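Local coordinates for sortase SrtE1 (Streptomyces coelicolor, PDB 5CUW), which anchors surface proteins to the cell wall as a class E transpeptidase that recognises Leu-Ala-x-Thr-Gly, and less readily Leu-Pro-x-Thr-Gly, sorting signals, at residues 38-43 with 87-92; 103-108 with 160-165. All coordinates share one frame; numbering follows the deposited sequence.

In the fold
Both contacts lie in the sortase beta barrel, their centres about 16 Å apart. Contact 1 spans the interior between strands 39-45 and 87-92; contact 2 sets the 103-108 turn against strand 156-164. Strands 87-92 and 156-164 are neighbours in the sheet, and the contacts join there: Leu91 O lies 2.8 Å from Thr161 N, a probable hydrogen bond. Contact 2 includes Cys163, and its Thr162 side chain is about 6 Å from that of His94 and about 7 Å from that of Arg172, all three inferred active-site residues. Contact 1 is farther from His94, whose side chain is about 12 Å from that of Leu91, but Leu91 is about 6 Å, side chain to side chain, from Tyr72, the inferred substrate-recognition residue.

Contact 1: residues 38-43 with 87-92; sequences QGFALL and GNFGLA
Phe40 and Leu43 meet Phe89 and Leu91 in a small, wholly apolar contact across the interior of the sortase beta barrel, between strands 39-45 and 87-92, which are not neighbours in the sheet. Two separate touches make it up. At one end the rims of the two phenylalanine rings approach, Phe40 CZ and Phe89 CZ being 4.2 Å apart. Each CZ lies at the edge of the other ring, near its plane, and the planes are turned about 67° against each other. The rings therefore meet edge to edge, and neither covers a face of its partner. Phe89 reaches this position because its CG is anti to the backbone N (chi1 -176°), which extends the ring away from its strand and into the core. At the other end, Leu43 CD1 and Leu91 CD1 meet methyl to methyl at 4.3 Å. The main chains stay well separated: even the nearest CA atoms, those of Leu43 and Leu91, are 10.0 Å apart, and side chains alone bridge the interior.

A classic beta bulge shapes the first strand. Phe40 and Ala41 together face Ile54, and Ala41 and Leu43 both direct CB toward strand 87-92; the Phe40 ring also reaches inward although its CB starts out to one side.

Strand 50-56 flanks both touches, as Ile54 packs on Phe40, Phe89 and Leu91. Val116 of strand 113-117 lies against Leu43 and Phe89, while Met81 and Pro82 of a loop lie against Phe40 and Phe89, respectively. The Phe89 ring also meets His71 of strand 69-71, with the planes at about 35°. Ile158 of strand 156-164 packs on Phe89 and Leu91 as well, so strands 50-56, 113-117 and 156-164 all contribute to this core.

Contact 2: residues 103-108 with 160-165; sequences RYINKL and LTTCTP
Ile105 sits over two residues of strand 156-164, its terminal CD1 reaching both Leu160 and Thr162. The distances are nearly equal, 4.1 Å from Ile105 CD1 to Leu160 CB and 4.0 Å from Ile105 CD1 to Thr162 CG2. The other branch, Ile105 CG2, comes within 4.2 Å of Leu160 CD1, so both arms of the isoleucine are used. CG1 of Ile105 stands between the backbone N and the carbonyl carbon (chi1 64°), and an extended chi2 then carries CD1 out to the strand.

Two backbone hydrogen bonds of the i+3 to i kind hold the short 3-10 segment that presents Ile105: Lys107 N donates to Tyr104 O over 2.9 Å, and Leu108 N donates to Ile105 O over 3.3 Å. On the strand side, the two branches of Thr162 have different partners. Its methyl meets Ile105, whereas OG1, anti to the backbone N (chi1 -168°), is hydrogen-bonded to Gly93 O, next in sequence to the inferred active-site His94. Val175 of strand 171-184 also packs on Ile105. Arg95 donates hydrogen bonds from NE to Arg103 O and from NH1 to Cys163 O, bridging the two segments.

The loop lies on the strand just before Cys163, the inferred active-site cysteine. Between the segments the chemistry is purely apolar, and the buried Thr162 hydroxyl is satisfied by Gly93 O, so polar group and methyl serve separate neighbours.

Contact 1: residues 38-43 with 87-92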
ATOM      1  N   GLN A  38      -7.482  11.105  -8.898  1.00 72.39           N
ATOM      2  CA  GLN A  38      -6.552  11.149 -10.022  1.00 66.87           C
ATOM      3  C   GLN A  38      -5.413  10.140  -9.851  1.00 59.83           C
ATOM      4  O   GLN A  38      -4.708  10.171  -8.834  1.00 43.56           O
ATOM      5  CB  GLN A  38      -5.992  12.567 -10.161  1.00 68.47           C
ATOM      6  CG  GLN A  38      -4.614  12.656 -10.784  1.00 72.41           C
ATOM      7  CD  GLN A  38      -3.842  13.861 -10.284  1.00 82.09           C
ATOM      8  OE1 GLN A  38      -3.912  14.208  -9.102  1.00 89.40           O
ATOM      9  NE2 GLN A  38      -3.107  14.510 -11.179  1.00 82.46           N
ATOM     10  N   GLY A  39      -5.239   9.256 -10.838  1.00 58.76           N
ATOM     11  CA  GLY A  39      -4.209   8.222 -10.787  1.00 53.54           C
ATOM     12  C   GLY A  39      -2.823   8.798 -11.004  1.00 41.11           C
ATOM     13  O   GLY A  39      -2.589   9.461 -12.001  1.00 48.16           O
ATOM     14  N   PHE A  40      -1.899   8.566 -10.077  1.00 32.70           N
ATOM     15  CA  PHE A  40      -0.609   9.240 -10.175  1.00 33.95           C
ATOM     16  C   PHE A  40       0.593   8.314 -10.140  1.00 30.86           C
ATOM     17  O   PHE A  40       1.725   8.766 -10.289  1.00 33.79           O
ATOM     18  CB  PHE A  40      -0.468  10.289  -9.062  1.00 28.25           C
ATOM     19  CG  PHE A  40      -0.496   9.728  -7.677  1.00 24.14           C
ATOM     20  CD1 PHE A  40       0.665   9.276  -7.070  1.00 26.38           C
ATOM     21  CD2 PHE A  40      -1.681   9.682  -6.958  1.00 27.15           C
ATOM     22  CE1 PHE A  40       0.643   8.778  -5.793  1.00 31.80           C
ATOM     23  CE2 PHE A  40      -1.704   9.188  -5.674  1.00 22.96           C
ATOM     24  CZ  PHE A  40      -0.544   8.729  -5.091  1.00 31.09           C
ATOM     25  N   ALA A  41       0.368   7.023  -9.937  1.00 27.62           N
ATOM     26  CA  ALA A  41       1.484   6.102  -9.913  1.00 25.22           C
ATOM     27  C   ALA A  41       1.004   4.698 -10.223  1.00 25.57           C
ATOM     28  O   ALA A  41      -0.194   4.476 -10.377  1.00 24.57           O
ATOM     29  CB  ALA A  41       2.180   6.145  -8.557  1.00 29.45           C
ATOM     30  N   LEU A  42       1.948   3.765 -10.326  1.00 24.93           N
ATOM     31  CA  LEU A  42       1.635   2.344 -10.517  1.00 25.24           C
ATOM     32  C   LEU A  42       2.230   1.527  -9.369  1.00 28.01           C
ATOM     33  O   LEU A  42       3.391   1.719  -9.005  1.00 31.98           O
ATOM     34  CB  LEU A  42       2.175   1.831 -11.853  1.00 25.27           C
ATOM     35  CG  LEU A  42       1.292   1.906 -13.103  1.00 35.97           C
ATOM     36  CD1 LEU A  42       2.075   1.414 -14.309  1.00 35.68           C
ATOM     37  CD2 LEU A  42       0.020   1.081 -12.928  1.00 30.09           C
ATOM     38  N   LEU A  43       1.437   0.622  -8.802  1.00 26.13           N
ATOM     39  CA  LEU A  43       1.935  -0.293  -7.776  1.00 22.71           C
ATOM     40  C   LEU A  43       2.213  -1.673  -8.384  1.00 24.40           C
ATOM     41  O   LEU A  43       1.344  -2.237  -9.049  1.00 29.73           O
ATOM     42  CB  LEU A  43       0.934  -0.425  -6.642  1.00 24.85           C
ATOM     43  CG  LEU A  43       1.382  -1.277  -5.448  1.00 28.70           C
ATOM     44  CD1 LEU A  43       2.423  -0.518  -4.631  1.00 27.25           C
ATOM     45  CD2 LEU A  43       0.188  -1.659  -4.577  1.00 26.15           C
ATOM     46  N   GLY A  87       8.171   8.775   6.542  1.00 22.07           N
ATOM     47  CA  GLY A  87       6.726   8.754   6.485  1.00 21.20           C
ATOM     48  C   GLY A  87       6.169   7.367   6.238  1.00 18.80           C
ATOM     49  O   GLY A  87       6.911   6.404   6.056  1.00 24.87           O
ATOM     50  N   ASN A  88       4.849   7.275   6.253  1.00 25.96           N
ATOM     51  CA  ASN A  88       4.161   6.013   6.002  1.00 22.30           C
ATOM     52  C   ASN A  88       3.181   6.179   4.848  1.00 28.08           C
ATOM     53  O   ASN A  88       2.161   6.842   4.995  1.00 28.92           O
ATOM     54  CB  ASN A  88       3.440   5.545   7.261  1.00 18.01           C
ATOM     55  CG  ASN A  88       2.771   4.185   7.089  1.00 23.83           C
ATOM     56  OD1 ASN A  88       2.876   3.556   6.040  1.00 22.10           O
ATOM     57  ND2 ASN A  88       2.081   3.732   8.128  1.00 16.17           N
ATOM     58  N   PHE A  89       3.500   5.581   3.703  1.00 24.63           N
ATOM     59  CA  PHE A  89       2.669   5.706   2.493  1.00 21.97           C
ATOM     60  C   PHE A  89       1.536   4.686   2.598  1.00 20.79           C
ATOM     61  O   PHE A  89       1.765   3.506   2.443  1.00 19.51           O
ATOM     62  CB  PHE A  89       3.532   5.485   1.235  1.00 17.84           C
ATOM     63  CG  PHE A  89       2.803   5.684  -0.092  1.00 24.28           C
ATOM     64  CD1 PHE A  89       2.121   6.857  -0.376  1.00 28.25           C
ATOM     65  CD2 PHE A  89       2.852   4.696  -1.072  1.00 28.44           C
ATOM     66  CE1 PHE A  89       1.479   7.036  -1.614  1.00 25.49           C
ATOM     67  CE2 PHE A  89       2.216   4.862  -2.312  1.00 23.76           C
ATOM     68  CZ  PHE A  89       1.529   6.028  -2.578  1.00 27.76           C
ATOM     69  N   GLY A  90       0.322   5.147   2.891  1.00 22.21           N
ATOM     70  CA  GLY A  90      -0.794   4.246   3.158  1.00 17.40           C
ATOM     71  C   GLY A  90      -1.719   4.032   1.967  1.00 25.42           C
ATOM     72  O   GLY A  90      -2.114   4.990   1.298  1.00 23.26           O
ATOM     73  N   LEU A  91      -2.064   2.770   1.711  1.00 23.45           N
ATOM     74  CA  LEU A  91      -2.863   2.396   0.536  1.00 18.62           C
ATOM     75  C   LEU A  91      -3.956   1.387   0.873  1.00 29.84           C
ATOM     76  O   LEU A  91      -3.751   0.487   1.692  1.00 27.86           O
ATOM     77  CB  LEU A  91      -1.970   1.809  -0.549  1.00 24.10           C
ATOM     78  CG  LEU A  91      -0.813   2.672  -1.038  1.00 26.95           C
ATOM     79  CD1 LEU A  91       0.102   1.795  -1.833  1.00 24.65           C
ATOM     80  CD2 LEU A  91      -1.324   3.829  -1.890  1.00 24.70           C
ATOM     81  N   ALA A  92      -5.105   1.530   0.221  1.00 16.86           N
ATOM     82  CA  ALA A  92      -6.223   0.610   0.398  1.00 26.81           C
ATOM     83  C   ALA A  92      -6.622   0.024  -0.949  1.00 26.63           C
ATOM     84  O   ALA A  92      -6.633   0.729  -1.963  1.00 24.41           O
ATOM     85  CB  ALA A  92      -7.408   1.311   1.042  1.00 19.37           C
TER

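Contact 2: residues 103-108 with 160-165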
ATOM      1  N   ARG A 103      -6.136  -9.212  -2.967  1.00 27.05           N
ATOM      2  CA  ARG A 103      -6.706 -10.489  -2.552  1.00 23.93           C
ATOM      3  C   ARG A 103      -5.689 -11.415  -1.865  1.00 28.69           C
ATOM      4  O   ARG A 103      -6.034 -12.129  -0.914  1.00 29.37           O
ATOM      5  CB  ARG A 103      -7.314 -11.211  -3.746  1.00 24.16           C
ATOM      6  CG  ARG A 103      -8.032 -12.476  -3.331  1.00 25.89           C
ATOM      7  CD  ARG A 103      -8.791 -13.110  -4.468  1.00 26.85           C
ATOM      8  NE  ARG A 103      -9.580 -14.234  -3.970  1.00 37.21           N
ATOM      9  CZ  ARG A 103     -10.356 -15.003  -4.722  1.00 41.64           C
ATOM     10  NH1 ARG A 103     -10.462 -14.781  -6.032  1.00 41.11           N
ATOM     11  NH2 ARG A 103     -11.032 -15.996  -4.161  1.00 42.99           N
ATOM     12  N   TYR A 104      -4.445 -11.418  -2.332  1.00 24.42           N
ATOM     13  CA  TYR A 104      -3.465 -12.351  -1.757  1.00 25.55           C
ATOM     14  C   TYR A 104      -2.266 -11.677  -1.074  1.00 29.52           C
ATOM     15  O   TYR A 104      -1.171 -12.242  -1.048  1.00 32.07           O
ATOM     16  CB  TYR A 104      -2.959 -13.301  -2.833  1.00 30.83           C
ATOM     17  CG  TYR A 104      -4.050 -14.175  -3.417  1.00 30.43           C
ATOM     18  CD1 TYR A 104      -4.585 -15.233  -2.691  1.00 30.18           C
ATOM     19  CD2 TYR A 104      -4.553 -13.927  -4.686  1.00 33.47           C
ATOM     20  CE1 TYR A 104      -5.588 -16.035  -3.228  1.00 32.70           C
ATOM     21  CE2 TYR A 104      -5.553 -14.716  -5.230  1.00 41.11           C
ATOM     22  CZ  TYR A 104      -6.065 -15.765  -4.497  1.00 42.00           C
ATOM     23  OH  TYR A 104      -7.058 -16.533  -5.048  1.00 39.45           O
ATOM     24  N   ILE A 105      -2.452 -10.483  -0.517  1.00 24.80           N
ATOM     25  CA  ILE A 105      -1.319  -9.835   0.142  1.00 27.06           C
ATOM     26  C   ILE A 105      -0.916 -10.598   1.407  1.00 27.26           C
ATOM     27  O   ILE A 105       0.173 -10.394   1.922  1.00 26.08           O
ATOM     28  CB  ILE A 105      -1.584  -8.333   0.489  1.00 24.49           C
ATOM     29  CG1 ILE A 105      -2.708  -8.157   1.517  1.00 24.76           C
ATOM     30  CG2 ILE A 105      -1.858  -7.529  -0.792  1.00 30.58           C
ATOM     31  CD1 ILE A 105      -2.833  -6.681   2.053  1.00 20.60           C
ATOM     32  N   ASN A 106      -1.760 -11.518   1.877  1.00 26.47           N
ATOM     33  CA  ASN A 106      -1.370 -12.347   3.009  1.00 30.76           C
ATOM     34  C   ASN A 106      -0.417 -13.461   2.596  1.00 37.83           C
ATOM     35  O   ASN A 106       0.007 -14.244   3.435  1.00 30.94           O
ATOM     36  CB  ASN A 106      -2.595 -12.945   3.706  1.00 29.49           C
ATOM     37  CG  ASN A 106      -3.429 -13.816   2.791  1.00 35.50           C
ATOM     38  OD1 ASN A 106      -3.423 -13.654   1.570  1.00 37.40           O
ATOM     39  ND2 ASN A 106      -4.169 -14.742   3.383  1.00 39.42           N
ATOM     40  N   LYS A 107      -0.069 -13.524   1.311  1.00 25.38           N
ATOM     41  CA  LYS A 107       0.901 -14.520   0.854  1.00 32.44           C
ATOM     42  C   LYS A 107       2.300 -13.913   0.737  1.00 33.50           C
ATOM     43  O   LYS A 107       3.273 -14.601   0.424  1.00 32.93           O
ATOM     44  CB  LYS A 107       0.467 -15.124  -0.476  1.00 31.49           C
ATOM     45  CG  LYS A 107      -0.793 -15.968  -0.374  1.00 43.48           C
ATOM     46  CD  LYS A 107      -0.647 -17.037   0.702  1.00 58.21           C
ATOM     47  CE  LYS A 107      -1.885 -17.927   0.795  1.00 65.84           C
ATOM     48  NZ  LYS A 107      -1.881 -18.775   2.029  1.00 63.91           N
ATOM     49  N   LEU A 108       2.398 -12.620   1.006  1.00 25.26           N
ATOM     50  CA  LEU A 108       3.695 -11.959   1.064  1.00 22.67           C
ATOM     51  C   LEU A 108       4.508 -12.433   2.269  1.00 27.75           C
ATOM     52  O   LEU A 108       3.968 -12.614   3.355  1.00 39.32           O
ATOM     53  CB  LEU A 108       3.508 -10.451   1.125  1.00 25.20           C
ATOM     54  CG  LEU A 108       2.944  -9.899  -0.183  1.00 28.80           C
ATOM     55  CD1 LEU A 108       2.758  -8.393  -0.117  1.00 28.11           C
ATOM     56  CD2 LEU A 108       3.861 -10.296  -1.329  1.00 23.60           C
ATOM     57  N   LEU A 160      -0.324  -1.490   3.400  1.00 18.91           N
ATOM     58  CA  LEU A 160      -1.402  -1.963   2.527  1.00 18.36           C
ATOM     59  C   LEU A 160      -2.570  -2.450   3.382  1.00 26.11           C
ATOM     60  O   LEU A 160      -2.374  -3.273   4.280  1.00 26.92           O
ATOM     61  CB  LEU A 160      -0.923  -3.094   1.614  1.00 22.49           C
ATOM     62  CG  LEU A 160       0.404  -2.973   0.864  1.00 24.46           C
ATOM     63  CD1 LEU A 160       0.642  -4.260   0.042  1.00 28.30           C
ATOM     64  CD2 LEU A 160       0.467  -1.725  -0.026  1.00 23.08           C
ATOM     65  N   THR A 161      -3.778  -1.954   3.109  1.00 21.30           N
ATOM     66  CA  THR A 161      -4.957  -2.357   3.890  1.00 21.77           C
ATOM     67  C   THR A 161      -6.037  -2.953   2.992  1.00 19.12           C
ATOM     68  O   THR A 161      -6.277  -2.454   1.896  1.00 23.08           O
ATOM     69  CB  THR A 161      -5.552  -1.159   4.688  1.00 22.96           C
ATOM     70  OG1 THR A 161      -6.282  -0.284   3.807  1.00 25.23           O
ATOM     71  CG2 THR A 161      -4.446  -0.368   5.356  1.00 17.97           C
ATOM     72  N   THR A 162      -6.681  -4.028   3.440  1.00 18.78           N
ATOM     73  CA  THR A 162      -7.779  -4.608   2.674  1.00 22.29           C
ATOM     74  C   THR A 162      -8.755  -5.257   3.645  1.00 31.78           C
ATOM     75  O   THR A 162      -8.513  -5.267   4.847  1.00 29.20           O
ATOM     76  CB  THR A 162      -7.272  -5.645   1.645  1.00 22.55           C
ATOM     77  OG1 THR A 162      -8.323  -5.978   0.724  1.00 28.03           O
ATOM     78  CG2 THR A 162      -6.785  -6.906   2.360  1.00 22.13           C
ATOM     79  N   CYS A 163      -9.856  -5.796   3.135  1.00 23.69           N
ATOM     80  CA  CYS A 163     -10.846  -6.436   3.998  1.00 28.97           C
ATOM     81  C   CYS A 163     -10.545  -7.913   4.249  1.00 27.98           C
ATOM     82  O   CYS A 163      -9.896  -8.577   3.446  1.00 27.75           O
ATOM     83  CB  CYS A 163     -12.241  -6.296   3.398  1.00 36.07           C
ATOM     84  SG  CYS A 163     -12.816  -4.590   3.269  1.00 46.30           S
ATOM     85  N   THR A 164     -11.032  -8.420   5.374  1.00 27.03           N
ATOM     86  CA  THR A 164     -10.907  -9.839   5.702  1.00 29.01           C
ATOM     87  C   THR A 164     -12.014 -10.207   6.685  1.00 29.69           C
ATOM     88  O   THR A 164     -12.409  -9.372   7.508  1.00 37.55           O
ATOM     89  CB  THR A 164      -9.512 -10.160   6.295  1.00 27.07           C
ATOM     90  OG1 THR A 164      -9.226 -11.556   6.156  1.00 32.88           O
ATOM     91  CG2 THR A 164      -9.419  -9.751   7.773  1.00 23.48           C
ATOM     92  N   PRO A 165     -12.544 -11.443   6.596  1.00 33.81           N
ATOM     93  CA  PRO A 165     -12.203 -12.491   5.624  1.00 35.19           C
ATOM     94  C   PRO A 165     -12.716 -12.165   4.233  1.00 34.50           C
ATOM     95  O   PRO A 165     -13.348 -11.124   4.041  1.00 44.92           O
ATOM     96  CB  PRO A 165     -12.917 -13.730   6.181  1.00 35.71           C
ATOM     97  CG  PRO A 165     -14.110 -13.168   6.872  1.00 36.75           C
ATOM     98  CD  PRO A 165     -13.634 -11.871   7.490  1.00 36.06           C
TER